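Side-chain contact in erythrocyte membrane protein 1 (PDB 2XU0), which probably binds host cell-surface receptors as a malaria adhesin on infected red cells, here through its N-terminal rosetting domain, the NTS-DBL1 domain: residues A[102-107]-A[132-137]. The protein carries 10 engineered substitutions. Sequence-based numbering, arbitrary orientation.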
# COMPACT_ATOMS: atom_id res chain seq x y z
N GLN A 102 -13.61 -9.46 0.78
CA GLN A 102 -12.65 -9.54 1.88
C GLN A 102 -11.45 -10.28 1.31
O GLN A 102 -11.37 -10.40 0.09
CB GLN A 102 -13.27 -10.23 3.13
CG GLN A 102 -13.89 -11.63 2.91
CD GLN A 102 -15.28 -11.59 2.31
OE1 GLN A 102 -16.17 -10.87 2.77
NE2 GLN A 102 -15.49 -12.39 1.27
N ASN A 103 -10.55 -10.78 2.15
CA ASN A 103 -9.34 -11.45 1.67
C ASN A 103 -8.44 -10.52 0.83
O ASN A 103 -7.78 -10.95 -0.11
CB ASN A 103 -9.60 -12.83 1.02
CG ASN A 103 -9.34 -13.99 1.95
OD1 ASN A 103 -10.27 -14.68 2.39
ND2 ASN A 103 -8.07 -14.22 2.29
N ARG A 104 -8.40 -9.23 1.23
CA ARG A 104 -7.60 -8.17 0.60
C ARG A 104 -6.13 -8.53 0.63
O ARG A 104 -5.39 -8.11 -0.26
CB ARG A 104 -7.82 -6.83 1.32
CG ARG A 104 -9.26 -6.34 1.31
CD ARG A 104 -9.28 -4.87 1.44
NE ARG A 104 -10.38 -4.39 2.27
CZ ARG A 104 -10.43 -3.19 2.82
NH1 ARG A 104 -9.44 -2.32 2.61
NH2 ARG A 104 -11.45 -2.84 3.57
N PHE A 105 -5.71 -9.31 1.63
CA PHE A 105 -4.32 -9.70 1.83
C PHE A 105 -3.93 -11.05 1.32
O PHE A 105 -2.76 -11.41 1.43
CB PHE A 105 -3.89 -9.52 3.30
CG PHE A 105 -4.20 -8.16 3.88
CD1 PHE A 105 -3.39 -7.06 3.59
CD2 PHE A 105 -5.27 -7.98 4.75
CE1 PHE A 105 -3.69 -5.80 4.11
CE2 PHE A 105 -5.56 -6.72 5.27
CZ PHE A 105 -4.76 -5.64 4.96
N ASP A 106 -4.86 -11.78 0.67
CA ASP A 106 -4.60 -13.11 0.13
C ASP A 106 -3.50 -13.06 -0.91
O ASP A 106 -3.42 -12.09 -1.67
CB ASP A 106 -5.89 -13.71 -0.49
CG ASP A 106 -5.72 -15.11 -1.03
OD1 ASP A 106 -5.84 -16.06 -0.24
OD2 ASP A 106 -5.43 -15.26 -2.24
N GLU A 107 -2.62 -14.08 -0.93
CA GLU A 107 -1.52 -14.22 -1.87
C GLU A 107 -1.93 -14.06 -3.36
O GLU A 107 -1.08 -13.71 -4.20
CB GLU A 107 -0.74 -15.53 -1.62
CG GLU A 107 -1.53 -16.82 -1.87
CD GLU A 107 -0.67 -18.06 -2.03
OE1 GLU A 107 -0.07 -18.24 -3.11
OE2 GLU A 107 -0.58 -18.85 -1.06
N PRO A 132 -3.89 -1.06 -5.21
CA PRO A 132 -3.67 -2.32 -4.48
C PRO A 132 -4.98 -2.96 -4.03
O PRO A 132 -5.98 -2.25 -3.88
CB PRO A 132 -2.81 -1.89 -3.28
CG PRO A 132 -3.12 -0.49 -3.07
CD PRO A 132 -3.60 0.11 -4.36
N PRO A 133 -5.02 -4.28 -3.83
CA PRO A 133 -6.28 -4.92 -3.37
C PRO A 133 -6.86 -4.32 -2.08
O PRO A 133 -8.08 -4.21 -1.98
CB PRO A 133 -5.91 -6.42 -3.24
CG PRO A 133 -4.47 -6.47 -3.29
CD PRO A 133 -3.94 -5.28 -4.02
N ARG A 134 -5.98 -3.76 -1.17
CA ARG A 134 -6.46 -3.07 0.03
C ARG A 134 -7.33 -1.87 -0.39
O ARG A 134 -8.35 -1.63 0.21
CB ARG A 134 -5.29 -2.66 0.95
CG ARG A 134 -5.69 -2.03 2.31
CD ARG A 134 -4.65 -1.06 2.89
NE ARG A 134 -3.96 -0.33 1.82
CZ ARG A 134 -4.43 0.75 1.21
NH1 ARG A 134 -5.56 1.31 1.63
NH2 ARG A 134 -3.78 1.28 0.19
N ARG A 135 -6.95 -1.15 -1.47
CA ARG A 135 -7.73 -0.01 -1.93
C ARG A 135 -8.98 -0.45 -2.64
O ARG A 135 -10.03 0.14 -2.42
CB ARG A 135 -6.89 0.96 -2.86
CG ARG A 135 -7.71 2.03 -3.62
CD ARG A 135 -8.26 3.11 -2.69
NE ARG A 135 -9.23 4.00 -3.35
CZ ARG A 135 -10.54 3.78 -3.45
NH1 ARG A 135 -11.08 2.68 -2.95
NH2 ARG A 135 -11.33 4.67 -4.03
N ARG A 136 -8.86 -1.37 -3.60
CA ARG A 136 -9.97 -1.86 -4.43
C ARG A 136 -11.24 -2.18 -3.61
O ARG A 136 -12.35 -1.78 -3.98
CB ARG A 136 -9.54 -3.13 -5.19
CG ARG A 136 -8.56 -2.88 -6.32
CD ARG A 136 -8.25 -4.19 -7.02
NE ARG A 136 -9.30 -4.49 -8.00
CZ ARG A 136 -9.22 -5.45 -8.90
NH1 ARG A 136 -8.15 -6.24 -8.96
NH2 ARG A 136 -10.21 -5.64 -9.77
N HIS A 137 -11.07 -2.84 -2.47
CA HIS A 137 -12.20 -3.27 -1.65
C HIS A 137 -12.42 -2.48 -0.37
O HIS A 137 -13.10 -2.96 0.53
CB HIS A 137 -12.10 -4.78 -1.39
CG HIS A 137 -11.65 -5.55 -2.59
ND1 HIS A 137 -12.41 -5.60 -3.75
CD2 HIS A 137 -10.52 -6.27 -2.77
CE1 HIS A 137 -11.72 -6.36 -4.59
NE2 HIS A 137 -10.58 -6.79 -4.04
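Arg-104 lays its side chain along the short helix 133-136, its CD carbon 3.6 Å from CA of Arg-134 and 4.0 Å from CB of His-137. CG lies anti to the carbonyl carbon (chi1 -60°), and the chain, bent at chi3, carries the guanidinium to the C-terminal end of the helix, where in so short a helix the last carbonyls are not all taken up by helical N-H groups. NH1 approaches O of Arg-134 at 2.7 Å, but the N-H points well off the oxygen (120°), making the bond weak. O of His-137 sits 3.2 Å above the plane of the Arg-104 guanidinium; its 3.5 Å approach to NH2 is too poorly angled for a hydrogen bond. Arginine suits this place: its aliphatic part packs on the helix while its positive charge is probably favoured by the carbonyl oxygens at that end.

At the other end of the helix, the CB of Pro-133 meets the carbonyl O of Arg-104 at 3.5 Å. Proline fits the first turn, where no backbone N-H is needed for an intrahelical bond. The flat His-137 ring fits by turning its edge to Arg-104 CG, with Arg-136 CB over one face.

Both arginines find stronger partners in the surrounding helices of the Duffy-binding-like domain: Arg-104 pairs with Glu-168 on helix 154-175, and Arg-134 bridges Asp-198 of helix 186-204 and Glu-318 of helix 311-338.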